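PDB 3N9T: PnpC from Pseudomonas putida, which catalyses, as a ferric iron-dependent hydroxyquinol 1,2-dioxygenase of the intradiol family, the oxidative opening of the hydroxyquinol ring. Local coordinates for residues A[98-103]-A[231-236]; A[133-138]-A[181-186]; A[146-151]-A[175-180]; A[219-224]-A[283-288]. All blocks are in the same frame, centred on the assembly; numbering follows the deposited sequence.

Interaction 1 (A[98-103]-A[231-236]); sequences NATETT and LVTHLF
L231 and T100 begin a contact in which the loop that runs from helix 84-91 into the beta-sandwich characteristic of intradiol dioxygenases crosses strand 231-237. The two branches of L231 divide the work: CD2 sits 3.8 Å from T100 CB, while CD1 comes near the carbonyl oxygens of T100 and E101 and meets the methyl of T102. V232 contributes its carbonyl. Its O accepts a nearly straight bond from T103 N (3.0 Å, 167°), the loop's one backbone hydrogen bond to this strand segment, and the T102 CA hydrogen approaches the same oxygen more obliquely. V232 CG1 rests 3.6 Å from T103 O. With T233 OG1 anti to the backbone N (chi1 -166°), the hydroxyl reaches the loop and donates to E101 O at 2.7 Å, while the E101 carboxylate turns to S254. The second shell of the iron site is reached at H234, whose ring meets those of the iron ligands H218 and H220 and whose NE2 makes a weak bond to V104 O. The loop thus packs directly against a neighbour of the metal centre: T103 CG2 lies 3.7 Å from H234 CD2.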
loop_
_atom_site.group_PDB
_atom_site.type_symbol
_atom_site.label_atom_id
_atom_site.label_comp_id
_atom_site.label_asym_id
_atom_site.label_seq_id
_atom_site.Cartn_x
_atom_site.Cartn_y
_atom_site.Cartn_z
ATOM N N ASN A 98 7.029 35.064 3.724
ATOM C CA ASN A 98 5.719 35.290 3.160
ATOM C C ASN A 98 5.715 34.773 1.700
ATOM O O ASN A 98 4.963 35.313 0.874
ATOM C CB ASN A 98 5.370 36.795 3.169
ATOM C CG ASN A 98 6.407 37.649 2.402
ATOM O OD1 ASN A 98 7.611 37.348 2.406
ATOM N ND2 ASN A 98 5.948 38.720 1.764
ATOM N N ALA A 99 6.570 33.785 1.378
ATOM C CA ALA A 99 6.625 33.256 -0.004
ATOM C C ALA A 99 5.294 32.554 -0.324
ATOM O O ALA A 99 4.590 32.032 0.582
ATOM C CB ALA A 99 7.818 32.306 -0.194
ATOM N N THR A 100 4.880 32.590 -1.596
ATOM C CA THR A 100 3.634 31.909 -1.911
ATOM C C THR A 100 3.703 30.422 -1.567
ATOM O O THR A 100 4.689 29.797 -1.864
ATOM C CB THR A 100 3.236 32.063 -3.414
ATOM O OG1 THR A 100 3.265 33.451 -3.718
ATOM C CG2 THR A 100 1.835 31.503 -3.644
ATOM N N GLU A 101 2.652 29.886 -0.941
ATOM C CA GLU A 101 2.553 28.453 -0.625
ATOM C C GLU A 101 2.529 27.569 -1.873
ATOM O O GLU A 101 2.090 27.987 -2.977
ATOM C CB GLU A 101 1.298 28.202 0.242
ATOM C CG GLU A 101 1.449 28.865 1.637
ATOM C CD GLU A 101 0.354 28.518 2.629
ATOM O OE1 GLU A 101 -0.719 29.180 2.609
ATOM O OE2 GLU A 101 0.599 27.633 3.482
ATOM N N THR A 102 3.053 26.367 -1.730
ATOM C CA THR A 102 3.140 25.468 -2.859
ATOM C C THR A 102 1.971 24.443 -2.886
ATOM O O THR A 102 1.210 24.305 -1.931
ATOM C CB THR A 102 4.453 24.668 -2.778
ATOM O OG1 THR A 102 4.401 23.802 -1.631
ATOM C CG2 THR A 102 5.651 25.602 -2.709
ATOM N N THR A 103 1.836 23.729 -3.995
ATOM C CA THR A 103 0.956 22.556 -4.076
ATOM C C THR A 103 1.632 21.530 -4.989
ATOM O O THR A 103 2.697 21.809 -5.599
ATOM C CB THR A 103 -0.357 22.891 -4.803
ATOM O OG1 THR A 103 -0.048 23.211 -6.190
ATOM C CG2 THR A 103 -1.074 24.083 -4.123
ATOM N N LEU A 231 8.461 27.738 -8.218
ATOM C CA LEU A 231 7.222 27.721 -7.466
ATOM C C LEU A 231 6.204 26.978 -8.316
ATOM O O LEU A 231 6.057 27.306 -9.449
ATOM C CB LEU A 231 6.728 29.166 -7.224
ATOM C CG LEU A 231 5.309 29.276 -6.692
ATOM C CD1 LEU A 231 5.236 28.601 -5.273
ATOM C CD2 LEU A 231 4.968 30.783 -6.504
ATOM N N VAL A 232 5.567 25.949 -7.771
ATOM C CA VAL A 232 4.463 25.248 -8.420
ATOM C C VAL A 232 3.302 25.366 -7.444
ATOM O O VAL A 232 3.454 24.970 -6.256
ATOM C CB VAL A 232 4.781 23.743 -8.540
ATOM C CG1 VAL A 232 3.507 22.916 -8.933
ATOM C CG2 VAL A 232 5.881 23.544 -9.586
ATOM N N THR A 233 2.170 25.927 -7.878
ATOM C CA THR A 233 1.067 26.153 -6.927
ATOM C C THR A 233 -0.232 26.153 -7.732
ATOM O O THR A 233 -0.186 25.847 -8.932
ATOM C CB THR A 233 1.297 27.433 -6.073
ATOM O OG1 THR A 233 0.380 27.430 -4.966
ATOM C CG2 THR A 233 1.160 28.743 -6.929
ATOM N N HIS A 234 -1.369 26.440 -7.082
ATOM C CA HIS A 234 -2.715 26.557 -7.764
ATOM C C HIS A 234 -3.267 27.883 -7.206
ATOM O O HIS A 234 -2.951 28.227 -6.039
ATOM C CB HIS A 234 -3.732 25.523 -7.221
ATOM C CG HIS A 234 -3.454 24.089 -7.518
ATOM N ND1 HIS A 234 -4.463 23.176 -7.720
ATOM C CD2 HIS A 234 -2.306 23.392 -7.568
ATOM C CE1 HIS A 234 -3.937 21.982 -7.895
ATOM N NE2 HIS A 234 -2.633 22.095 -7.793
ATOM N N LEU A 235 -4.083 28.616 -7.990
ATOM C CA LEU A 235 -4.934 29.735 -7.453
ATOM C C LEU A 235 -6.352 29.221 -7.548
ATOM O O LEU A 235 -6.803 28.765 -8.636
ATOM C CB LEU A 235 -4.823 31.002 -8.335
ATOM C CG LEU A 235 -3.456 31.700 -8.185
ATOM C CD1 LEU A 235 -3.595 33.134 -8.802
ATOM C CD2 LEU A 235 -2.985 31.786 -6.644
ATOM N N PHE A 236 -7.056 29.187 -6.434
ATOM C CA PHE A 236 -8.397 28.576 -6.429
ATOM C C PHE A 236 -9.428 29.687 -6.413
ATOM O O PHE A 236 -9.236 30.639 -5.652
ATOM C CB PHE A 236 -8.617 27.770 -5.139
ATOM C CG PHE A 236 -7.731 26.540 -5.035
ATOM C CD1 PHE A 236 -8.154 25.354 -5.589
ATOM C CD2 PHE A 236 -6.468 26.604 -4.425
ATOM C CE1 PHE A 236 -7.358 24.213 -5.523
ATOM C CE2 PHE A 236 -5.674 25.468 -4.377
ATOM C CZ PHE A 236 -6.140 24.283 -4.925
#

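Interaction 2 (A[133-138]-A[181-186]); sequences YGRVLD and DGCFAI
F184 lays its ring on the backbone of Y133 and G134, and this contact, with those of Y133 and R135, accounts for much of the surface shared by two antiparallel strands of the sandwich. F184 CG stands between its own backbone N and carbonyl carbon (chi1 70°), which swings the ring back across the neighbouring strand. One face takes G134 N, 3.5 Å above the ring plane and offset toward the rim, and G134 has no side chain to hold the ring off. V136 CG2 meets F184 CD2 at 4.2 Å, and L149 of strand 148-152 packs on both. G134 and F184 also form a hydrogen-bonded pair, each N bonded to the other's O.

Y133 and R135 occupy the other side of the strand, facing A185 and C183 as non-hydrogen-bonded pairs. Y133 touches A185 through CB (4.0 Å to A185 CB), while its hydroxyl leads away to D268 and R262. R135 runs past C183, with CG 3.9 Å from SG, then bends at chi3 (79°) toward the turn. There NH2 donates to D181 O (3.1 Å, 159°), with the oxygen at the edge of the guanidinium plane; NE adds a weak bond to the same atom, and L137 CD2 lies over one guanidinium face. G182 O, taken by V136 N at 2.8 Å, closes the ladder. The arginine therefore grips a main-chain carbonyl, not the carboxylate: D181 OD1 is 5.9 Å from R135 NH2, so any attraction between the two charges is probably long-range only.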
loop_
_atom_site.group_PDB
_atom_site.type_symbol
_atom_site.label_atom_id
_atom_site.label_comp_id
_atom_site.label_asym_id
_atom_site.label_seq_id
_atom_site.Cartn_x
_atom_site.Cartn_y
_atom_site.Cartn_z
ATOM N N TYR A 133 -4.455 38.717 -13.420
ATOM C CA TYR A 133 -3.291 39.584 -13.513
ATOM C C TYR A 133 -2.681 39.819 -12.125
ATOM O O TYR A 133 -3.279 39.466 -11.088
ATOM C CB TYR A 133 -3.681 40.934 -14.200
ATOM C CG TYR A 133 -4.487 41.872 -13.360
ATOM C CD1 TYR A 133 -5.772 41.505 -12.874
ATOM C CD2 TYR A 133 -4.062 43.189 -13.154
ATOM C CE1 TYR A 133 -6.536 42.397 -12.072
ATOM C CE2 TYR A 133 -4.826 44.096 -12.380
ATOM C CZ TYR A 133 -6.064 43.697 -11.875
ATOM O OH TYR A 133 -6.794 44.578 -11.112
ATOM N N GLY A 134 -1.481 40.414 -12.089
ATOM C CA GLY A 134 -0.837 40.630 -10.783
ATOM C C GLY A 134 0.659 40.850 -10.975
ATOM O O GLY A 134 1.084 41.411 -11.980
ATOM N N ARG A 135 1.432 40.475 -9.973
ATOM C CA ARG A 135 2.872 40.701 -9.989
ATOM C C ARG A 135 3.581 39.484 -9.488
ATOM O O ARG A 135 2.977 38.621 -8.860
ATOM C CB ARG A 135 3.216 41.925 -9.129
ATOM C CG ARG A 135 2.388 43.260 -9.534
ATOM C CD ARG A 135 2.616 44.421 -8.527
ATOM N NE ARG A 135 3.900 45.014 -8.849
ATOM C CZ ARG A 135 4.680 45.720 -8.015
ATOM N NH1 ARG A 135 4.337 45.914 -6.726
ATOM N NH2 ARG A 135 5.836 46.215 -8.505
ATOM N N VAL A 136 4.855 39.372 -9.848
ATOM C CA VAL A 136 5.735 38.419 -9.201
ATOM C C VAL A 136 6.765 39.247 -8.419
ATOM O O VAL A 136 7.424 40.098 -8.984
ATOM C CB VAL A 136 6.399 37.529 -10.222
ATOM C CG1 VAL A 136 7.366 36.499 -9.488
ATOM C CG2 VAL A 136 5.309 36.776 -11.069
ATOM N N LEU A 137 6.859 38.997 -7.109
ATOM C CA LEU A 137 7.675 39.822 -6.250
ATOM C C LEU A 137 8.654 38.925 -5.495
ATOM O O LEU A 137 8.468 37.673 -5.485
ATOM C CB LEU A 137 6.727 40.493 -5.238
ATOM C CG LEU A 137 5.660 41.439 -5.808
ATOM C CD1 LEU A 137 4.853 42.022 -4.649
ATOM C CD2 LEU A 137 6.315 42.530 -6.661
ATOM N N ASP A 138 9.694 39.541 -4.907
ATOM C CA ASP A 138 10.540 38.848 -3.953
ATOM C C ASP A 138 9.956 39.070 -2.586
ATOM O O ASP A 138 8.946 39.802 -2.412
ATOM C CB ASP A 138 12.048 39.283 -3.984
ATOM C CG ASP A 138 12.268 40.777 -3.697
ATOM O OD1 ASP A 138 11.435 41.393 -3.048
ATOM O OD2 ASP A 138 13.284 41.362 -4.146
ATOM N N ASP A 181 8.081 45.916 -14.303
ATOM C CA ASP A 181 7.584 46.180 -12.941
ATOM C C ASP A 181 7.060 44.903 -12.282
ATOM O O ASP A 181 6.328 44.988 -11.325
ATOM C CB ASP A 181 6.498 47.248 -12.972
ATOM C CG ASP A 181 6.983 48.543 -13.653
ATOM O OD1 ASP A 181 7.964 49.123 -13.139
ATOM O OD2 ASP A 181 6.403 48.967 -14.694
ATOM N N GLY A 182 7.440 43.739 -12.819
ATOM C CA GLY A 182 7.037 42.431 -12.244
ATOM C C GLY A 182 5.564 42.055 -12.540
ATOM O O GLY A 182 5.056 41.077 -12.031
ATOM N N CYS A 183 4.898 42.827 -13.390
ATOM C CA CYS A 183 3.479 42.664 -13.695
ATOM C C CYS A 183 3.297 41.578 -14.745
ATOM O O CYS A 183 4.096 41.471 -15.718
ATOM C CB CYS A 183 2.891 44.008 -14.187
ATOM S SG CYS A 183 2.864 45.239 -12.894
ATOM N N PHE A 184 2.238 40.796 -14.551
ATOM C CA PHE A 184 1.816 39.856 -15.594
ATOM C C PHE A 184 0.295 40.007 -15.852
ATOM O O PHE A 184 -0.429 40.489 -14.997
ATOM C CB PHE A 184 2.135 38.421 -15.153
ATOM C CG PHE A 184 1.287 37.930 -14.053
ATOM C CD1 PHE A 184 0.074 37.279 -14.334
ATOM C CD2 PHE A 184 1.698 38.075 -12.747
ATOM C CE1 PHE A 184 -0.754 36.839 -13.315
ATOM C CE2 PHE A 184 0.892 37.617 -11.714
ATOM C CZ PHE A 184 -0.332 37.023 -11.984
ATOM N N ALA A 185 -0.164 39.550 -16.994
ATOM C CA ALA A 185 -1.573 39.559 -17.299
ATOM C C ALA A 185 -1.899 38.472 -18.310
ATOM O O ALA A 185 -1.190 38.240 -19.329
ATOM C CB ALA A 185 -2.029 40.968 -17.794
ATOM N N ILE A 186 -2.964 37.757 -17.983
ATOM C CA ILE A 186 -3.378 36.551 -18.681
ATOM C C ILE A 186 -4.880 36.706 -18.980
ATOM O O ILE A 186 -5.674 36.872 -18.060
ATOM C CB ILE A 186 -3.250 35.340 -17.701
ATOM C CG1 ILE A 186 -1.759 35.114 -17.312
ATOM C CG2 ILE A 186 -3.877 34.092 -18.358
ATOM C CD1 ILE A 186 -1.529 34.088 -16.158
#

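Interaction 3 (A[146-151]-A[175-180])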
loop_
_atom_site.group_PDB
_atom_site.type_symbol
_atom_site.label_atom_id
_atom_site.label_comp_id
_atom_site.label_asym_id
_atom_site.label_seq_id
_atom_site.Cartn_x
_atom_site.Cartn_y
_atom_site.Cartn_z
ATOM N N GLY A 146 11.048 39.442 -15.654
ATOM C CA GLY A 146 11.315 38.341 -16.587
ATOM C C GLY A 146 11.057 36.940 -15.997
ATOM O O GLY A 146 11.394 35.908 -16.607
ATOM N N ALA A 147 10.387 36.877 -14.855
ATOM C CA ALA A 147 9.893 35.567 -14.429
ATOM C C ALA A 147 9.023 34.936 -15.510
ATOM O O ALA A 147 8.308 35.621 -16.241
ATOM C CB ALA A 147 9.103 35.745 -13.159
ATOM N N VAL A 148 9.065 33.616 -15.611
ATOM C CA VAL A 148 8.276 32.889 -16.552
ATOM C C VAL A 148 7.141 32.152 -15.761
ATOM O O VAL A 148 7.442 31.460 -14.811
ATOM C CB VAL A 148 9.174 31.840 -17.362
ATOM C CG1 VAL A 148 8.340 31.008 -18.128
ATOM C CG2 VAL A 148 10.021 32.534 -18.403
ATOM N N LEU A 149 5.867 32.383 -16.120
ATOM C CA LEU A 149 4.703 31.781 -15.463
ATOM C C LEU A 149 4.104 30.819 -16.465
ATOM O O LEU A 149 3.499 31.275 -17.459
ATOM C CB LEU A 149 3.626 32.845 -15.128
ATOM C CG LEU A 149 4.113 33.935 -14.162
ATOM C CD1 LEU A 149 4.782 35.130 -14.938
ATOM C CD2 LEU A 149 2.996 34.442 -13.317
ATOM N N ASP A 150 4.270 29.509 -16.220
ATOM C CA ASP A 150 3.607 28.482 -17.057
ATOM C C ASP A 150 2.283 28.244 -16.416
ATOM O O ASP A 150 2.241 27.904 -15.211
ATOM C CB ASP A 150 4.384 27.149 -17.015
ATOM C CG ASP A 150 5.695 27.207 -17.834
ATOM O OD1 ASP A 150 5.643 27.638 -18.992
ATOM O OD2 ASP A 150 6.753 26.853 -17.281
ATOM N N VAL A 151 1.203 28.379 -17.184
ATOM C CA VAL A 151 -0.144 28.253 -16.574
ATOM C C VAL A 151 -0.962 27.277 -17.375
ATOM O O VAL A 151 -0.787 27.177 -18.579
ATOM C CB VAL A 151 -0.896 29.610 -16.485
ATOM C CG1 VAL A 151 -0.053 30.550 -15.677
ATOM C CG2 VAL A 151 -1.125 30.236 -17.910
ATOM N N ARG A 175 2.840 30.192 -21.599
ATOM C CA ARG A 175 3.989 30.629 -20.820
ATOM C C ARG A 175 4.020 32.137 -20.927
ATOM O O ARG A 175 4.336 32.680 -21.985
ATOM C CB ARG A 175 5.279 30.061 -21.434
ATOM C CG ARG A 175 6.485 30.763 -20.894
ATOM C CD ARG A 175 7.737 29.922 -21.139
ATOM N NE ARG A 175 7.908 28.862 -20.137
ATOM C CZ ARG A 175 9.084 28.314 -19.891
ATOM N NH1 ARG A 175 10.129 28.752 -20.582
ATOM N NH2 ARG A 175 9.230 27.381 -18.956
ATOM N N TYR A 176 3.689 32.806 -19.841
ATOM C CA TYR A 176 3.675 34.278 -19.747
ATOM C C TYR A 176 4.901 34.808 -18.973
ATOM O O TYR A 176 5.661 34.003 -18.356
ATOM C CB TYR A 176 2.395 34.671 -18.984
ATOM C CG TYR A 176 1.105 34.430 -19.760
ATOM C CD1 TYR A 176 0.524 33.153 -19.829
ATOM C CD2 TYR A 176 0.477 35.478 -20.418
ATOM C CE1 TYR A 176 -0.669 32.914 -20.536
ATOM C CE2 TYR A 176 -0.726 35.271 -21.137
ATOM C CZ TYR A 176 -1.280 34.015 -21.168
ATOM O OH TYR A 176 -2.449 33.839 -21.789
ATOM N N ARG A 177 5.119 36.135 -19.006
ATOM C CA ARG A 177 6.301 36.704 -18.364
ATOM C C ARG A 177 5.962 37.953 -17.573
ATOM O O ARG A 177 5.023 38.725 -17.939
ATOM C CB ARG A 177 7.373 36.988 -19.439
ATOM C CG ARG A 177 8.091 35.744 -19.844
ATOM C CD ARG A 177 9.071 35.994 -20.999
ATOM N NE ARG A 177 9.948 34.846 -21.240
ATOM C CZ ARG A 177 9.555 33.723 -21.864
ATOM N NH1 ARG A 177 8.307 33.564 -22.364
ATOM N NH2 ARG A 177 10.420 32.746 -22.028
ATOM N N SER A 178 6.684 38.167 -16.479
ATOM C CA SER A 178 6.471 39.344 -15.704
ATOM C C SER A 178 7.274 40.464 -16.423
ATOM O O SER A 178 8.351 40.201 -17.024
ATOM C CB SER A 178 6.929 39.071 -14.275
ATOM O OG SER A 178 8.373 38.977 -14.196
ATOM N N ASP A 179 6.760 41.702 -16.415
ATOM C CA ASP A 179 7.436 42.781 -17.132
ATOM C C ASP A 179 8.432 43.481 -16.223
ATOM O O ASP A 179 8.678 43.030 -15.115
ATOM C CB ASP A 179 6.395 43.783 -17.730
ATOM C CG ASP A 179 5.626 44.561 -16.680
ATOM O OD1 ASP A 179 5.988 44.648 -15.498
ATOM O OD2 ASP A 179 4.583 45.121 -17.025
ATOM N N ASN A 180 8.983 44.606 -16.666
ATOM C CA ASN A 180 9.918 45.417 -15.827
ATOM C C ASN A 180 9.391 45.802 -14.464
ATOM O O ASN A 180 10.160 46.047 -13.541
ATOM C CB ASN A 180 10.220 46.724 -16.522
ATOM C CG ASN A 180 10.901 46.534 -17.817
ATOM O OD1 ASN A 180 10.709 47.335 -18.705
ATOM N ND2 ASN A 180 11.725 45.484 -17.945
#
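R175 grips D150 side-on in a two-bond salt bridge that spans an antiparallel pair of strands in the beta-sandwich. NE meets OD1 of D150 at 2.8 Å and NH2 meets OD2 at 3.0 Å, the latter on its syn lone pair. Carboxylate and guanidinium planes are only 25° apart, and a bend at chi3 (-81°) of R175 turns the group toward the acid. The backbone ladder follows: L149 and Y176 exchange two bonds, S178 N binds A147 O, and at the far end from the connection G146 N reaches S178 O at 3.1 Å. S178 OG takes a weak bond from A147 N, its main partner being V144 O. V148 separates the two arginines of its face: CG1 lies over one face of the R175 guanidinium, toward its rim, at a 3.0 Å approach to NE that is short for a methyl, and CG2 lies over a face of the R177 guanidinium, whose NH1 pairs with D115. L149 and Y176 point to the other face, where L149 packs among F184, F221 and I223 in the interior. Beyond them the Y176 ring, its hydroxyl bonded to E120 O, crosses V151 at about a right angle, with CG2 of V151 3.8 Å from Y176 CE1.

Interaction 4 (A[219-224]-A[283-288]); sequences LHFMIQ and YEFVME. With FE (Fe (III) ion), chain D.
F221, I223, F285 and M287 meet without a single hydrogen bond between the two strands, whose axes pass 9.3 Å apart at 50°. The aromatic part is an oblique pair: CZ of F285 stands over the centre of the F221 ring, 3.4 Å above its plane. The ring planes make 49°, and the centroids are 4.7 Å apart.

Next comes a CH-pi contact. I223 reaches out along CG1 to place CD1 over the F285 face, 3.5 Å from the centroid and almost on the ring normal. The opposite face is covered by CD2 of Y283, so F285 is clamped between an isoleucine methyl and a tyrosine, while L235 and L149 pack round the cluster.

The sulfur contact lies farther along. I223 CG2 sits 3.8 Å from M287 SD, and the methionine, bent at chi3 (88°), lays its CE methyl 3.5 Å from I223 O. V136 also packs on M287.

Metal coordination belongs to the other side of strand 214-224. H220, between L219 and F221, takes no part in the F285 cluster and binds the ferric ion through NE2 at 1.9 Å; a water is also bound, 2.1 Å from the iron. Y160, Y194 and H218 are the other protein ligands, and the W152 ring stacks on H220. One strand thus serves the hydrophobic core on one side and the metal on the other: two histidines and two tyrosines round a ferric ion, beside a packed beta-sandwich, are the signature of intradiol ring-cleavage dioxygenases.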
loop_
_atom_site.group_PDB
_atom_site.type_symbol
_atom_site.label_atom_id
_atom_site.label_comp_id
_atom_site.label_asym_id
_atom_site.label_seq_id
_atom_site.Cartn_x
_atom_site.Cartn_y
_atom_site.Cartn_z
ATOM N N LEU A 219 -6.542 27.544 -11.214
ATOM C CA LEU A 219 -5.598 27.787 -12.294
ATOM C C LEU A 219 -4.230 27.305 -11.769
ATOM O O LEU A 219 -3.869 27.648 -10.635
ATOM C CB LEU A 219 -5.600 29.298 -12.633
ATOM C CG LEU A 219 -4.670 29.843 -13.748
ATOM C CD1 LEU A 219 -4.850 29.092 -15.130
ATOM C CD2 LEU A 219 -4.919 31.346 -13.922
ATOM N N HIS A 220 -3.501 26.518 -12.577
ATOM C CA HIS A 220 -2.191 25.956 -12.170
ATOM C C HIS A 220 -1.132 26.939 -12.555
ATOM O O HIS A 220 -1.238 27.536 -13.602
ATOM C CB HIS A 220 -1.878 24.651 -12.896
ATOM C CG HIS A 220 -2.754 23.481 -12.494
ATOM N ND1 HIS A 220 -2.472 22.691 -11.398
ATOM C CD2 HIS A 220 -3.896 22.975 -13.042
ATOM C CE1 HIS A 220 -3.399 21.744 -11.287
ATOM N NE2 HIS A 220 -4.282 21.896 -12.266
ATOM N N PHE A 221 -0.178 27.205 -11.660
ATOM C CA PHE A 221 1.022 28.026 -11.998
ATOM C C PHE A 221 2.334 27.280 -11.682
ATOM O O PHE A 221 2.474 26.692 -10.567
ATOM C CB PHE A 221 1.076 29.296 -11.166
ATOM C CG PHE A 221 0.087 30.344 -11.574
ATOM C CD1 PHE A 221 -1.271 30.204 -11.212
ATOM C CD2 PHE A 221 0.491 31.452 -12.342
ATOM C CE1 PHE A 221 -2.199 31.165 -11.588
ATOM C CE2 PHE A 221 -0.453 32.459 -12.704
ATOM C CZ PHE A 221 -1.805 32.284 -12.355
ATOM N N MET A 222 3.297 27.357 -12.620
ATOM C CA MET A 222 4.686 27.087 -12.314
ATOM C C MET A 222 5.484 28.327 -12.693
ATOM O O MET A 222 5.483 28.731 -13.850
ATOM C CB MET A 222 5.192 25.873 -13.120
ATOM C CG MET A 222 6.766 25.584 -12.855
ATOM S SD MET A 222 7.229 24.142 -13.759
ATOM C CE MET A 222 7.559 23.012 -12.517
ATOM N N ILE A 223 6.149 28.936 -11.725
ATOM C CA ILE A 223 6.844 30.202 -11.935
ATOM C C ILE A 223 8.332 29.984 -11.691
ATOM O O ILE A 223 8.706 29.386 -10.685
ATOM C CB ILE A 223 6.304 31.265 -10.951
ATOM C CG1 ILE A 223 4.769 31.301 -11.073
ATOM C CG2 ILE A 223 6.902 32.674 -11.214
ATOM C CD1 ILE A 223 4.094 32.320 -10.295
ATOM N N GLN A 224 9.166 30.443 -12.627
ATOM C CA GLN A 224 10.607 30.287 -12.538
ATOM C C GLN A 224 11.258 31.625 -12.855
ATOM O O GLN A 224 10.765 32.360 -13.706
ATOM C CB GLN A 224 11.102 29.216 -13.534
ATOM C CG GLN A 224 10.763 27.815 -13.116
ATOM C CD GLN A 224 11.102 26.838 -14.187
ATOM O OE1 GLN A 224 10.356 26.651 -15.136
ATOM N NE2 GLN A 224 12.241 26.242 -14.064
ATOM N N TYR A 283 -3.500 38.744 -8.370
ATOM C CA TYR A 283 -2.710 38.003 -7.404
ATOM C C TYR A 283 -1.232 38.394 -7.366
ATOM O O TYR A 283 -0.619 38.515 -8.422
ATOM C CB TYR A 283 -2.875 36.485 -7.602
ATOM C CG TYR A 283 -2.397 35.651 -6.347
ATOM C CD1 TYR A 283 -3.262 35.417 -5.285
ATOM C CD2 TYR A 283 -1.086 35.144 -6.264
ATOM C CE1 TYR A 283 -2.873 34.691 -4.164
ATOM C CE2 TYR A 283 -0.681 34.398 -5.160
ATOM C CZ TYR A 283 -1.582 34.189 -4.105
ATOM O OH TYR A 283 -1.229 33.441 -3.016
ATOM N N GLU A 284 -0.672 38.586 -6.169
ATOM C CA GLU A 284 0.791 38.828 -6.120
ATOM C C GLU A 284 1.579 37.594 -5.613
ATOM O O GLU A 284 1.449 37.174 -4.434
ATOM C CB GLU A 284 1.138 40.074 -5.321
ATOM C CG GLU A 284 0.431 41.288 -5.892
ATOM C CD GLU A 284 0.764 42.564 -5.121
ATOM O OE1 GLU A 284 1.162 42.463 -3.944
ATOM O OE2 GLU A 284 0.619 43.649 -5.710
ATOM N N PHE A 285 2.349 36.999 -6.519
ATOM C CA PHE A 285 3.184 35.874 -6.145
ATOM C C PHE A 285 4.485 36.379 -5.502
ATOM O O PHE A 285 5.051 37.394 -5.923
ATOM C CB PHE A 285 3.569 35.069 -7.369
ATOM C CG PHE A 285 2.409 34.370 -7.999
ATOM C CD1 PHE A 285 1.944 33.138 -7.457
ATOM C CD2 PHE A 285 1.804 34.911 -9.148
ATOM C CE1 PHE A 285 0.821 32.455 -8.025
ATOM C CE2 PHE A 285 0.647 34.237 -9.738
ATOM C CZ PHE A 285 0.162 33.003 -9.117
ATOM N N VAL A 286 4.939 35.642 -4.507
ATOM C CA VAL A 286 6.152 35.957 -3.777
ATOM C C VAL A 286 7.075 34.714 -3.889
ATOM O O VAL A 286 6.688 33.620 -3.495
ATOM C CB VAL A 286 5.834 36.365 -2.287
ATOM C CG1 VAL A 286 7.129 36.653 -1.500
ATOM C CG2 VAL A 286 4.842 37.590 -2.239
ATOM N N MET A 287 8.252 34.920 -4.477
ATOM C CA MET A 287 9.233 33.907 -4.769
ATOM C C MET A 287 10.387 33.967 -3.782
ATOM O O MET A 287 10.748 35.051 -3.253
ATOM C CB MET A 287 9.763 34.076 -6.193
ATOM C CG MET A 287 8.684 33.754 -7.334
ATOM S SD MET A 287 9.663 33.720 -8.840
ATOM C CE MET A 287 10.102 31.961 -8.761
ATOM N N GLU A 288 10.986 32.807 -3.548
ATOM C CA GLU A 288 12.107 32.705 -2.601
ATOM C C GLU A 288 13.431 32.742 -3.353
ATOM O O GLU A 288 13.596 32.058 -4.382
ATOM C CB GLU A 288 12.030 31.391 -1.812
ATOM C CG GLU A 288 10.904 31.329 -0.852
ATOM C CD GLU A 288 11.318 30.751 0.501
ATOM O OE1 GLU A 288 11.478 29.513 0.545
ATOM O OE2 GLU A 288 11.440 31.517 1.509
HETATM FE FE FE D . -5.969 20.981 -12.043
HETATM O O HOH W 1 -4.696 19.313 -11.715
#

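How the interactions relate
All four contacts reach the same beta-sheet system; interaction 1 brings a loop to it. Interaction 3 is nested along the chain within interaction 2, and both within the loop closed by interaction 1, whereas interactions 1 and 4 alternate their segments. Interactions 1 and 4 lie closest, with centres 6 Å apart, because strands 214-224 and 231-237 are neighbours in the sheet. Interactions 2 and 3 each lie about 9 Å from interaction 4, centre to centre: strand 129-138 pairs with 278-287, and 148-152 with 214-224. Interaction 4 packs side chains across the core, between strands that neighbour those of the other three contacts. This framework carries H220 of the iron site and ties the segment after the N-terminal helices to it.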